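Local atomic coordinates of AAR187Cp (Eremothecium gossypii, PDB entry 3ZIL), a protein that probably regulates cohesin, the ring complex that holds sister chromatids together, and takes part in controlling the establishment of cohesion. Residues His38-Met43 with Ser84-Phe89; Leu46-Met51 with Tyr135-Arg140; Leu277-Leu282 with Met319-Gln324; Ser258-Gln263 with Thr302-Val307. All coordinates share one frame; numbering follows the deposited sequence.

From the N terminus, helix 36-52 supplies the first halves of two contacts. Contact 1 closes a loop when segment 84-89 of helix 81-93 returns to it, and contact 2 closes a longer one with segment 135-140 of helix 129-141. The two loops cross, and their centres lie about 10 Å apart. Far along the chain the pattern recurs: segment 258-263 opens contact 4 and segment 277-282 opens contact 3, before 302-307 and then 319-324 close them, again crossing. Contacts 3 and 4 also touch each other. About 49 Å separates the centres of contacts 1 and 3, so each crossed pair ties together helices at its own end of the elongated domain.

Contact 1 of 4, residues His38-Met43 with Ser84-Phe89; sequences HRRNNM and SLLQCF
Met43 lies across Leu86 and Gln87, and here helices 36-52 and 81-93 pack tightly. With CG anti to the backbone N (chi1 -177°), Met43 lays its thioether against the second helix, SD 3.7 Å from Leu86 CB and 3.8 Å from Gln87 CG. A bend at the last torsion sets the methyl Met43 CE over one face of the Arg39 guanidinium, near its rim. From the other helix, Leu86 brings CD1 to 3.7 Å from Arg40 O. Replacing Met43 with an alanine would probably open a gap beside Leu86 and Gln87 and leave the guanidinium of Arg39 without its methyl cover. The looser side lies toward the partly exposed Arg39, whose NH2 stands 3.6 Å from Gln87 NE2, the guanidinium and amide planes 80° apart. Both groups are donors, and no hydrogen bond joins them. Instead each reaches the carbonyls of Cys72 and Gly75, while Arg39 also bonds to Trp71 O and makes a cation-pi contact with that indole. The chemistry therefore splits in two: the direct helix-helix contact is held by apolar packing, and its polar margin is joined indirectly, by donors converging on carbonyls of the chain between them.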
loop_
_atom_site.group_PDB
_atom_site.type_symbol
_atom_site.label_atom_id
_atom_site.label_comp_id
_atom_site.label_asym_id
_atom_site.label_seq_id
_atom_site.Cartn_x
_atom_site.Cartn_y
_atom_site.Cartn_z
ATOM N N HIS A 38 -5.678 -36.313 6.193
ATOM C CA HIS A 38 -6.006 -37.002 4.963
ATOM C C HIS A 38 -6.442 -35.971 3.948
ATOM O O HIS A 38 -6.040 -36.008 2.776
ATOM C CB HIS A 38 -7.106 -38.042 5.199
ATOM C CG HIS A 38 -7.470 -38.864 3.956
ATOM N ND1 HIS A 38 -6.826 -40.028 3.621
ATOM C CD2 HIS A 38 -8.459 -38.675 2.975
ATOM C CE1 HIS A 38 -7.373 -40.545 2.489
ATOM N NE2 HIS A 38 -8.376 -39.724 2.098
ATOM N N ARG A 39 -7.333 -35.078 4.357
ATOM C CA ARG A 39 -7.748 -33.957 3.482
ATOM C C ARG A 39 -6.511 -33.231 2.970
ATOM O O ARG A 39 -6.288 -33.074 1.724
ATOM C CB ARG A 39 -8.684 -33.010 4.230
ATOM C CG ARG A 39 -9.002 -31.689 3.485
ATOM C CD ARG A 39 -10.110 -30.878 4.218
ATOM N NE ARG A 39 -10.176 -29.434 3.916
ATOM C CZ ARG A 39 -10.590 -28.858 2.789
ATOM N NH1 ARG A 39 -10.906 -29.581 1.681
ATOM N NH2 ARG A 39 -10.613 -27.513 2.734
ATOM N N ARG A 40 -5.696 -32.793 3.928
ATOM C CA ARG A 40 -4.448 -32.094 3.576
ATOM C C ARG A 40 -3.602 -32.888 2.553
ATOM O O ARG A 40 -2.982 -32.285 1.659
ATOM C CB ARG A 40 -3.608 -31.793 4.808
ATOM C CG ARG A 40 -2.345 -31.061 4.445
ATOM C CD ARG A 40 -1.468 -30.760 5.639
ATOM N NE ARG A 40 -0.665 -31.814 6.281
ATOM C CZ ARG A 40 -0.312 -32.975 5.787
ATOM N NH1 ARG A 40 -0.687 -33.317 4.567
ATOM N NH2 ARG A 40 0.435 -33.797 6.526
ATOM N N ASN A 41 -3.558 -34.214 2.734
ATOM C CA ASN A 41 -2.728 -35.062 1.899
ATOM C C ASN A 41 -3.272 -35.193 0.482
ATOM O O ASN A 41 -2.497 -35.143 -0.503
ATOM C CB ASN A 41 -2.504 -36.434 2.568
ATOM C CG ASN A 41 -1.464 -36.351 3.723
ATOM O OD1 ASN A 41 -0.977 -35.270 4.065
ATOM N ND2 ASN A 41 -1.164 -37.452 4.326
ATOM N N ASN A 42 -4.599 -35.328 0.367
ATOM C CA ASN A 42 -5.206 -35.323 -0.950
ATOM C C ASN A 42 -4.955 -33.946 -1.584
ATOM O O ASN A 42 -4.711 -33.876 -2.781
ATOM C CB ASN A 42 -6.723 -35.595 -0.913
ATOM C CG ASN A 42 -7.038 -37.084 -0.595
ATOM O OD1 ASN A 42 -8.157 -37.450 -0.401
ATOM N ND2 ASN A 42 -6.047 -37.894 -0.560
ATOM N N MET A 43 -5.068 -32.878 -0.807
ATOM C CA MET A 43 -4.931 -31.500 -1.450
ATOM C C MET A 43 -3.480 -31.365 -1.962
ATOM O O MET A 43 -3.203 -30.791 -3.059
ATOM C CB MET A 43 -5.329 -30.365 -0.459
ATOM C CG MET A 43 -5.277 -28.936 -1.122
ATOM S SD MET A 43 -5.864 -27.801 0.205
ATOM C CE MET A 43 -7.603 -28.204 0.395
ATOM N N SER A 84 -3.473 -24.016 4.204
ATOM C CA SER A 84 -3.686 -22.603 3.742
ATOM C C SER A 84 -2.783 -22.194 2.555
ATOM O O SER A 84 -3.219 -21.534 1.589
ATOM C CB SER A 84 -3.455 -21.734 4.980
ATOM O OG SER A 84 -4.602 -21.825 5.788
ATOM N N LEU A 85 -1.523 -22.624 2.630
ATOM C CA LEU A 85 -0.601 -22.516 1.533
ATOM C C LEU A 85 -1.047 -23.219 0.243
ATOM O O LEU A 85 -0.989 -22.637 -0.848
ATOM C CB LEU A 85 0.765 -23.016 1.930
ATOM C CG LEU A 85 1.827 -22.606 0.868
ATOM C CD1 LEU A 85 1.991 -21.078 0.738
ATOM C CD2 LEU A 85 3.185 -23.277 1.154
ATOM N N LEU A 86 -1.453 -24.490 0.364
ATOM C CA LEU A 86 -1.992 -25.224 -0.746
ATOM C C LEU A 86 -3.211 -24.502 -1.324
ATOM O O LEU A 86 -3.399 -24.500 -2.527
ATOM C CB LEU A 86 -2.411 -26.637 -0.261
ATOM C CG LEU A 86 -1.322 -27.476 0.396
ATOM C CD1 LEU A 86 -1.793 -28.872 0.912
ATOM C CD2 LEU A 86 -0.116 -27.580 -0.528
ATOM N N GLN A 87 -4.073 -23.944 -0.451
ATOM C CA GLN A 87 -5.278 -23.317 -0.902
ATOM C C GLN A 87 -4.916 -22.042 -1.628
ATOM O O GLN A 87 -5.621 -21.716 -2.576
ATOM C CB GLN A 87 -6.255 -22.964 0.255
ATOM C CG GLN A 87 -6.880 -24.242 0.841
ATOM C CD GLN A 87 -7.611 -23.987 2.133
ATOM O OE1 GLN A 87 -7.031 -23.492 3.097
ATOM N NE2 GLN A 87 -8.870 -24.439 2.200
ATOM N N CYS A 88 -3.908 -21.312 -1.156
ATOM C CA CYS A 88 -3.477 -20.087 -1.917
ATOM C C CYS A 88 -2.949 -20.477 -3.360
ATOM O O CYS A 88 -3.255 -19.789 -4.309
ATOM C CB CYS A 88 -2.363 -19.367 -1.196
ATOM S SG CYS A 88 -2.769 -18.585 0.370
ATOM N N PHE A 89 -2.154 -21.545 -3.497
ATOM C CA PHE A 89 -1.769 -22.072 -4.823
ATOM C C PHE A 89 -2.985 -22.393 -5.761
ATOM O O PHE A 89 -3.028 -21.915 -6.884
ATOM C CB PHE A 89 -0.788 -23.270 -4.692
ATOM C CG PHE A 89 -0.570 -23.994 -5.977
ATOM C CD1 PHE A 89 0.240 -23.442 -6.984
ATOM C CD2 PHE A 89 -1.252 -25.178 -6.239
ATOM C CE1 PHE A 89 0.424 -24.099 -8.190
ATOM C CE2 PHE A 89 -1.092 -25.820 -7.467
ATOM C CZ PHE A 89 -0.253 -25.279 -8.442
#

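Contact 2 of 4, residues Leu46-Met51 with Tyr135-Arg140; sequences LCLDMM and YQDLLR
Both methyls of Leu48 lie over one face of the Asp137 carboxylate, the two side chains crossing at about a right angle, with Leu48 CD1 3.8 Å from Asp137 OD1. The charge of Asp137 is answered along its own helix, where OD1 forms a salt bridge with Lys141. The other flat groups are occupied on their own side of the interface. One face of the Tyr135 ring carries Leu139 CG near its rim, while the guanidinium of Arg140 folds back so that Gln136 O and Asp137 CA lie over one of its faces. Such all-helical packing, with parts of helices 36-52 and 129-141 running at 45° to each other and their axes 10.1 Å apart, is consistent with the strand-free Wap1 domain and its kinship to repeat proteins of the TPR clan. The backbones come close at Leu48 and Leu138, whose CA atoms are 6.0 Å apart. Leu138 has CG anti to its amide nitrogen (chi1 -173°), which directs the two methyls at the first helix: CD2 packs 4.0 Å from Cys47 CB, and CD1 comes equally near to Met51 CB. Leu48 CD1 packs beside them, 3.9 Å from Leu138 CB. Behind this group, Leu86 of helix 81-93 also touches Leu138, and Phe89 lies against both Cys47 and Met51.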
loop_
_atom_site.group_PDB
_atom_site.type_symbol
_atom_site.label_atom_id
_atom_site.label_comp_id
_atom_site.label_asym_id
_atom_site.label_seq_id
_atom_site.Cartn_x
_atom_site.Cartn_y
_atom_site.Cartn_z
ATOM N N LEU A 46 -3.098 -33.202 -5.116
ATOM C CA LEU A 46 -3.772 -32.468 -6.198
ATOM C C LEU A 46 -2.939 -31.292 -6.765
ATOM O O LEU A 46 -2.838 -31.115 -8.024
ATOM C CB LEU A 46 -5.115 -31.961 -5.701
ATOM C CG LEU A 46 -5.884 -30.955 -6.562
ATOM C CD1 LEU A 46 -6.238 -31.622 -7.882
ATOM C CD2 LEU A 46 -7.090 -30.299 -5.820
ATOM N N CYS A 47 -2.375 -30.509 -5.838
ATOM C CA CYS A 47 -1.588 -29.305 -6.169
ATOM C C CYS A 47 -0.399 -29.795 -6.974
ATOM O O CYS A 47 -0.036 -29.222 -8.007
ATOM C CB CYS A 47 -1.129 -28.565 -4.906
ATOM S SG CYS A 47 -2.561 -27.811 -4.051
ATOM N N LEU A 48 0.196 -30.882 -6.508
ATOM C CA LEU A 48 1.446 -31.360 -7.153
ATOM C C LEU A 48 1.194 -31.903 -8.601
ATOM O O LEU A 48 1.919 -31.566 -9.532
ATOM C CB LEU A 48 2.191 -32.311 -6.242
ATOM C CG LEU A 48 3.666 -32.605 -6.611
ATOM C CD1 LEU A 48 4.604 -31.391 -6.639
ATOM C CD2 LEU A 48 4.183 -33.589 -5.590
ATOM N N ASP A 49 0.100 -32.638 -8.799
ATOM C CA ASP A 49 -0.387 -33.000 -10.141
ATOM C C ASP A 49 -0.640 -31.773 -11.042
ATOM O O ASP A 49 -0.242 -31.736 -12.230
ATOM C CB ASP A 49 -1.652 -33.849 -9.998
ATOM C CG ASP A 49 -1.369 -35.207 -9.342
ATOM O OD1 ASP A 49 -0.197 -35.565 -9.166
ATOM O OD2 ASP A 49 -2.299 -35.926 -8.982
ATOM N N MET A 50 -1.310 -30.772 -10.493
ATOM C CA MET A 50 -1.703 -29.579 -11.260
ATOM C C MET A 50 -0.463 -28.823 -11.611
ATOM O O MET A 50 -0.311 -28.399 -12.734
ATOM C CB MET A 50 -2.586 -28.650 -10.401
ATOM C CG MET A 50 -3.966 -29.221 -10.169
ATOM S SD MET A 50 -5.017 -28.261 -9.049
ATOM C CE MET A 50 -5.216 -26.897 -10.168
ATOM N N MET A 51 0.426 -28.658 -10.640
ATOM C CA MET A 51 1.755 -28.063 -10.868
ATOM C C MET A 51 2.497 -28.835 -11.961
ATOM O O MET A 51 3.106 -28.210 -12.789
ATOM C CB MET A 51 2.605 -27.994 -9.578
ATOM C CG MET A 51 3.932 -27.279 -9.801
ATOM S SD MET A 51 3.738 -25.466 -10.032
ATOM C CE MET A 51 3.699 -24.904 -8.318
ATOM N N TYR A 135 5.927 -32.618 -0.444
ATOM C CA TYR A 135 5.813 -31.226 0.030
ATOM C C TYR A 135 7.016 -30.369 -0.356
ATOM O O TYR A 135 6.832 -29.318 -0.945
ATOM C CB TYR A 135 5.654 -31.226 1.524
ATOM C CG TYR A 135 5.558 -29.859 2.113
ATOM C CD1 TYR A 135 4.466 -29.024 1.791
ATOM C CD2 TYR A 135 6.506 -29.409 3.058
ATOM C CE1 TYR A 135 4.325 -27.762 2.404
ATOM C CE2 TYR A 135 6.397 -28.132 3.639
ATOM C CZ TYR A 135 5.297 -27.304 3.298
ATOM O OH TYR A 135 5.165 -26.025 3.870
ATOM N N GLN A 136 8.235 -30.842 -0.030
ATOM C CA GLN A 136 9.496 -30.243 -0.563
ATOM C C GLN A 136 9.474 -30.030 -2.059
ATOM O O GLN A 136 9.863 -28.984 -2.581
ATOM C CB GLN A 136 10.762 -31.078 -0.221
ATOM C CG GLN A 136 11.028 -31.453 1.256
ATOM C CD GLN A 136 10.449 -30.510 2.342
ATOM O OE1 GLN A 136 10.619 -29.257 2.294
ATOM N NE2 GLN A 136 9.754 -31.127 3.360
ATOM N N ASP A 137 9.046 -31.040 -2.774
ATOM C CA ASP A 137 9.012 -30.945 -4.222
ATOM C C ASP A 137 8.055 -29.787 -4.670
ATOM O O ASP A 137 8.417 -28.896 -5.501
ATOM C CB ASP A 137 8.619 -32.319 -4.720
ATOM C CG ASP A 137 8.290 -32.386 -6.203
ATOM O OD1 ASP A 137 8.367 -31.390 -6.958
ATOM O OD2 ASP A 137 7.917 -33.507 -6.619
ATOM N N LEU A 138 6.841 -29.765 -4.105
ATOM C CA LEU A 138 5.942 -28.622 -4.372
ATOM C C LEU A 138 6.508 -27.239 -4.029
ATOM O O LEU A 138 6.420 -26.324 -4.864
ATOM C CB LEU A 138 4.563 -28.824 -3.721
ATOM C CG LEU A 138 3.538 -27.731 -4.110
ATOM C CD1 LEU A 138 3.070 -27.833 -5.584
ATOM C CD2 LEU A 138 2.381 -27.862 -3.135
ATOM N N LEU A 139 7.043 -27.096 -2.810
ATOM C CA LEU A 139 7.670 -25.892 -2.333
ATOM C C LEU A 139 8.731 -25.325 -3.278
ATOM O O LEU A 139 8.724 -24.123 -3.544
ATOM C CB LEU A 139 8.298 -26.127 -0.940
ATOM C CG LEU A 139 7.870 -25.477 0.366
ATOM C CD1 LEU A 139 6.383 -25.273 0.536
ATOM C CD2 LEU A 139 8.490 -26.238 1.557
ATOM N N ARG A 140 9.648 -26.169 -3.754
ATOM C CA ARG A 140 10.585 -25.789 -4.846
ATOM C C ARG A 140 9.907 -25.241 -6.098
ATOM O O ARG A 140 10.501 -24.477 -6.810
ATOM C CB ARG A 140 11.594 -26.934 -5.210
ATOM C CG ARG A 140 12.512 -27.297 -4.028
ATOM C CD ARG A 140 13.570 -28.347 -4.343
ATOM N NE ARG A 140 13.058 -29.623 -4.853
ATOM C CZ ARG A 140 12.891 -30.731 -4.108
ATOM N NH1 ARG A 140 13.188 -30.717 -2.816
ATOM N NH2 ARG A 140 12.435 -31.866 -4.646
#

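Contact 3 of 4, residues Leu277-Leu282 with Met319-Gln324; sequences LLILQL and MSFVLQ
Val322 and Ile279 head the aliphatic contacts, crossing at about a right angle where the backbones come together, their CA atoms 5.9 Å apart. Ile279 CG1 packs 3.7 Å from Val322 CG2, and the second valine methyl, CG1, is shared among neighbours: it lies 3.9 Å from Leu278 CB and 3.8 Å from Leu282 CD1. Val322 is thus wedged between residues on successive turns of helix 272-289. Its chi1 of -144°, well away from a staggered value, is consistent with a side chain turned to suit these neighbours.

The aromatic contact is of a different kind. Ile279 meets the ring of Phe321 at its edge rather than over a face: CD1 is 3.8 Å from Phe321 CD2 and near the ring plane, while CG2 lies in that plane, 3.9 Å from Phe321 CE2. A bound peptide also packs against Ile279 and Phe321.

Polar bonds run within the segments or to other partners. Ser320 is the N-cap of helix 321-336; its OG accepts a weak but nearly straight bond from Leu323 N, at 167°. On the other helix, the amide of Gln281 is hydrogen-bonded to Ser258 of helix 248-261 and to the carbonyl of Leu222.

No hydrogen bond spans the two segments, and the touching residues are buried. The chemistry implies a joint that probably depends on shape, with branched methyls and a ring edge fitted together, while the nearby polar groups cap helix 321-336 or bond to partners outside the two segments.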
loop_
_atom_site.group_PDB
_atom_site.type_symbol
_atom_site.label_atom_id
_atom_site.label_comp_id
_atom_site.label_asym_id
_atom_site.label_seq_id
_atom_site.Cartn_x
_atom_site.Cartn_y
_atom_site.Cartn_z
ATOM N N LEU A 277 9.708 10.879 -5.835
ATOM C CA LEU A 277 9.969 10.882 -4.427
ATOM C C LEU A 277 9.818 12.277 -3.804
ATOM O O LEU A 277 9.260 12.424 -2.710
ATOM C CB LEU A 277 11.412 10.456 -4.190
ATOM C CG LEU A 277 11.864 10.598 -2.722
ATOM C CD1 LEU A 277 11.233 9.434 -1.927
ATOM C CD2 LEU A 277 13.386 10.651 -2.473
ATOM N N LEU A 278 10.394 13.294 -4.448
ATOM C CA LEU A 278 10.260 14.592 -3.886
ATOM C C LEU A 278 8.812 15.009 -3.970
ATOM O O LEU A 278 8.307 15.655 -3.038
ATOM C CB LEU A 278 11.092 15.625 -4.663
ATOM C CG LEU A 278 12.572 15.647 -4.393
ATOM C CD1 LEU A 278 13.129 16.614 -5.438
ATOM C CD2 LEU A 278 12.900 16.170 -2.989
ATOM N N ILE A 279 8.144 14.698 -5.101
ATOM C CA ILE A 279 6.726 15.107 -5.208
ATOM C C ILE A 279 5.913 14.441 -4.085
ATOM O O ILE A 279 5.057 15.056 -3.438
ATOM C CB ILE A 279 6.130 14.736 -6.589
ATOM C CG1 ILE A 279 6.693 15.683 -7.722
ATOM C CG2 ILE A 279 4.581 14.783 -6.522
ATOM C CD1 ILE A 279 6.394 15.196 -9.161
ATOM N N LEU A 280 6.129 13.142 -3.859
ATOM C CA LEU A 280 5.351 12.473 -2.817
ATOM C C LEU A 280 5.710 12.994 -1.353
ATOM O O LEU A 280 4.791 13.220 -0.519
ATOM C CB LEU A 280 5.541 10.913 -2.909
ATOM C CG LEU A 280 4.965 10.257 -4.147
ATOM C CD1 LEU A 280 5.509 8.825 -4.250
ATOM C CD2 LEU A 280 3.432 10.230 -4.039
ATOM N N GLN A 281 7.014 13.185 -1.039
ATOM C CA GLN A 281 7.334 13.810 0.231
ATOM C C GLN A 281 6.742 15.224 0.392
ATOM O O GLN A 281 6.256 15.573 1.469
ATOM C CB GLN A 281 8.858 13.883 0.441
ATOM C CG GLN A 281 9.535 12.516 0.332
ATOM C CD GLN A 281 11.066 12.523 0.624
ATOM O OE1 GLN A 281 11.759 13.500 0.407
ATOM N NE2 GLN A 281 11.556 11.416 1.146
ATOM N N LEU A 282 6.768 16.039 -0.679
ATOM C CA LEU A 282 6.144 17.379 -0.587
ATOM C C LEU A 282 4.604 17.272 -0.460
ATOM O O LEU A 282 4.009 17.993 0.286
ATOM C CB LEU A 282 6.515 18.248 -1.805
ATOM C CG LEU A 282 7.981 18.712 -1.769
ATOM C CD1 LEU A 282 8.560 19.054 -3.154
ATOM C CD2 LEU A 282 8.203 19.899 -0.801
ATOM N N MET A 319 9.157 26.805 -14.634
ATOM C CA MET A 319 8.877 26.271 -13.301
ATOM C C MET A 319 8.229 24.879 -13.382
ATOM O O MET A 319 7.108 24.770 -13.798
ATOM C CB MET A 319 7.912 27.201 -12.603
ATOM C CG MET A 319 8.358 28.657 -12.539
ATOM S SD MET A 319 9.473 28.918 -11.157
ATOM C CE MET A 319 8.446 28.318 -9.811
ATOM N N SER A 320 8.917 23.841 -12.956
ATOM C CA SER A 320 8.362 22.479 -12.941
ATOM C C SER A 320 7.393 22.324 -11.776
ATOM O O SER A 320 7.439 23.079 -10.766
ATOM C CB SER A 320 9.499 21.509 -12.699
ATOM O OG SER A 320 10.174 21.946 -11.507
ATOM N N PHE A 321 6.530 21.331 -11.894
ATOM C CA PHE A 321 5.590 20.992 -10.836
ATOM C C PHE A 321 6.325 20.841 -9.479
ATOM O O PHE A 321 5.916 21.406 -8.480
ATOM C CB PHE A 321 4.890 19.695 -11.203
ATOM C CG PHE A 321 3.843 19.278 -10.213
ATOM C CD1 PHE A 321 2.641 19.971 -10.127
ATOM C CD2 PHE A 321 4.052 18.197 -9.386
ATOM C CE1 PHE A 321 1.667 19.587 -9.245
ATOM C CE2 PHE A 321 3.056 17.783 -8.515
ATOM C CZ PHE A 321 1.874 18.481 -8.445
ATOM N N VAL A 322 7.448 20.132 -9.451
ATOM C CA VAL A 322 8.126 19.967 -8.162
ATOM C C VAL A 322 8.537 21.276 -7.487
ATOM O O VAL A 322 8.349 21.423 -6.295
ATOM C CB VAL A 322 9.332 18.995 -8.138
ATOM C CG1 VAL A 322 9.328 18.292 -6.814
ATOM C CG2 VAL A 322 9.262 17.952 -9.209
ATOM N N LEU A 323 9.116 22.215 -8.259
ATOM C CA LEU A 323 9.436 23.499 -7.698
ATOM C C LEU A 323 8.203 24.265 -7.244
ATOM O O LEU A 323 8.244 24.908 -6.209
ATOM C CB LEU A 323 10.278 24.348 -8.669
ATOM C CG LEU A 323 10.682 25.695 -8.065
ATOM C CD1 LEU A 323 11.258 25.570 -6.658
ATOM C CD2 LEU A 323 11.665 26.403 -8.988
ATOM N N GLN A 324 7.121 24.211 -8.007
ATOM C CA GLN A 324 5.870 24.863 -7.593
ATOM C C GLN A 324 5.328 24.335 -6.294
ATOM O O GLN A 324 4.877 25.092 -5.426
ATOM C CB GLN A 324 4.834 24.678 -8.695
ATOM C CG GLN A 324 5.182 25.632 -9.849
ATOM C CD GLN A 324 4.429 25.271 -11.098
ATOM O OE1 GLN A 324 4.196 24.079 -11.368
ATOM N NE2 GLN A 324 4.029 26.281 -11.875
#

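Contact 4 of 4, residues Ser258-Gln263 with Thr302-Val307; sequences SVQLHQ and TNFGAV
Gln260 and Phe304 face each other with CA atoms 7.3 Å apart, and Gln263 stands similarly opposite Val307. Helix 248-261 is ending, and His262 leaves helical geometry while its N still bonds to Val259 O; on the other segment, which leads into helix 304-313, Gly305 N bonds to Thr302 O. Among side chains, Val259 crosses Phe304 at about a right angle, with CG1 3.6 Å from Phe304 CZ. The ring is also stacked with Phe326 and touches Leu285, Val329 and Tyr330, so it packs on helices 272-289 and 321-336 as well. The contact thus joins the end of helix 248-261 and segment 302-307 to the two helices beside them, helix packing of the kind expected in an all-helical domain that is probably an alpha-solenoid, as its TPR-clan family suggests. Gln260 runs extended beyond CG, bringing CD 3.8 Å from Asn303 CB; the amide planes of the two residues are 74° apart. Gln260 CG also nears Phe304 CD1, at 4.4 Å. With an alanine in place of Gln260, Asn303 would probably lose its cover from the first segment and a gap would open beside the Phe304 ring. Further along, Gln263 holds CG between the backbone N and the carbonyl carbon (chi1 73°), and its amide carbon CD comes within 4.2 Å of Val307 CG2.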
loop_
_atom_site.group_PDB
_atom_site.type_symbol
_atom_site.label_atom_id
_atom_site.label_comp_id
_atom_site.label_asym_id
_atom_site.label_seq_id
_atom_site.Cartn_x
_atom_site.Cartn_y
_atom_site.Cartn_z
ATOM N N SER A 258 15.132 15.025 4.361
ATOM C CA SER A 258 15.062 14.372 3.081
ATOM C C SER A 258 14.889 15.306 1.831
ATOM O O SER A 258 15.659 15.237 0.823
ATOM C CB SER A 258 14.017 13.308 3.118
ATOM O OG SER A 258 14.027 12.768 1.841
ATOM N N VAL A 259 13.939 16.216 1.884
ATOM C CA VAL A 259 13.810 17.149 0.759
ATOM C C VAL A 259 15.097 17.970 0.612
ATOM O O VAL A 259 15.634 18.113 -0.508
ATOM C CB VAL A 259 12.560 18.021 0.921
ATOM C CG1 VAL A 259 12.561 19.215 -0.052
ATOM C CG2 VAL A 259 11.310 17.153 0.770
ATOM N N GLN A 260 15.621 18.460 1.746
ATOM C CA GLN A 260 16.876 19.229 1.756
ATOM C C GLN A 260 18.054 18.422 1.215
ATOM O O GLN A 260 18.914 18.994 0.577
ATOM C CB GLN A 260 17.254 19.784 3.126
ATOM C CG GLN A 260 16.602 21.101 3.520
ATOM C CD GLN A 260 16.699 21.322 5.025
ATOM O OE1 GLN A 260 15.773 20.971 5.789
ATOM N NE2 GLN A 260 17.847 21.854 5.476
ATOM N N LEU A 261 18.074 17.113 1.466
ATOM C CA LEU A 261 19.119 16.254 0.999
ATOM C C LEU A 261 19.114 16.269 -0.538
ATOM O O LEU A 261 20.146 16.136 -1.130
ATOM C CB LEU A 261 18.897 14.807 1.510
ATOM C CG LEU A 261 20.037 13.818 1.293
ATOM C CD1 LEU A 261 21.326 14.499 1.680
ATOM C CD2 LEU A 261 19.925 12.522 2.110
ATOM N N HIS A 262 17.948 16.417 -1.173
ATOM C CA HIS A 262 17.852 16.209 -2.618
ATOM C C HIS A 262 17.471 17.478 -3.242
ATOM O O HIS A 262 16.810 17.489 -4.250
ATOM C CB HIS A 262 16.805 15.169 -2.964
ATOM C CG HIS A 262 17.122 13.807 -2.432
ATOM N ND1 HIS A 262 17.983 12.969 -3.057
ATOM C CD2 HIS A 262 16.667 13.136 -1.293
ATOM C CE1 HIS A 262 18.086 11.816 -2.343
ATOM N NE2 HIS A 262 17.261 11.908 -1.279
ATOM N N GLN A 263 17.861 18.577 -2.611
ATOM C CA GLN A 263 17.401 19.885 -3.072
ATOM C C GLN A 263 17.871 20.239 -4.506
ATOM O O GLN A 263 17.160 20.914 -5.249
ATOM C CB GLN A 263 17.727 20.966 -2.046
ATOM C CG GLN A 263 19.180 21.330 -1.973
ATOM C CD GLN A 263 19.443 22.339 -0.888
ATOM O OE1 GLN A 263 19.057 22.159 0.267
ATOM N NE2 GLN A 263 20.089 23.419 -1.255
ATOM N N THR A 302 11.622 25.386 8.084
ATOM C CA THR A 302 11.986 26.763 7.782
ATOM C C THR A 302 13.377 26.847 7.126
ATOM O O THR A 302 13.714 27.865 6.532
ATOM C CB THR A 302 11.947 27.675 8.999
ATOM O OG1 THR A 302 13.113 27.420 9.786
ATOM C CG2 THR A 302 10.685 27.465 9.845
ATOM N N ASN A 303 14.172 25.786 7.203
ATOM C CA ASN A 303 15.414 25.747 6.432
ATOM C C ASN A 303 15.156 25.556 4.976
ATOM O O ASN A 303 16.110 25.495 4.191
ATOM C CB ASN A 303 16.266 24.595 6.839
ATOM C CG ASN A 303 16.802 24.755 8.212
ATOM O OD1 ASN A 303 16.908 25.868 8.719
ATOM N ND2 ASN A 303 17.106 23.647 8.844
ATOM N N PHE A 304 13.887 25.394 4.608
ATOM C CA PHE A 304 13.500 25.490 3.188
ATOM C C PHE A 304 13.758 26.972 2.752
ATOM O O PHE A 304 13.843 27.263 1.533
ATOM C CB PHE A 304 11.992 25.177 2.980
ATOM C CG PHE A 304 11.620 23.689 2.831
ATOM C CD1 PHE A 304 12.450 22.672 3.248
ATOM C CD2 PHE A 304 10.345 23.347 2.292
ATOM C CE1 PHE A 304 12.049 21.333 3.113
ATOM C CE2 PHE A 304 9.953 22.014 2.127
ATOM C CZ PHE A 304 10.804 21.001 2.550
ATOM N N GLY A 305 13.881 27.883 3.737
ATOM C CA GLY A 305 14.317 29.291 3.472
ATOM C C GLY A 305 15.465 29.417 2.478
ATOM O O GLY A 305 15.403 30.201 1.500
ATOM N N ALA A 306 16.516 28.624 2.712
ATOM C CA ALA A 306 17.736 28.620 1.887
ATOM C C ALA A 306 17.401 28.403 0.435
ATOM O O ALA A 306 17.766 29.183 -0.446
ATOM C CB ALA A 306 18.721 27.533 2.352
ATOM N N VAL A 307 16.686 27.337 0.180
ATOM C CA VAL A 307 16.350 26.944 -1.190
ATOM C C VAL A 307 15.487 27.989 -1.908
ATOM O O VAL A 307 15.729 28.328 -3.055
ATOM C CB VAL A 307 15.635 25.566 -1.181
ATOM C CG1 VAL A 307 15.818 24.875 -2.530
ATOM C CG2 VAL A 307 16.138 24.706 0.009
#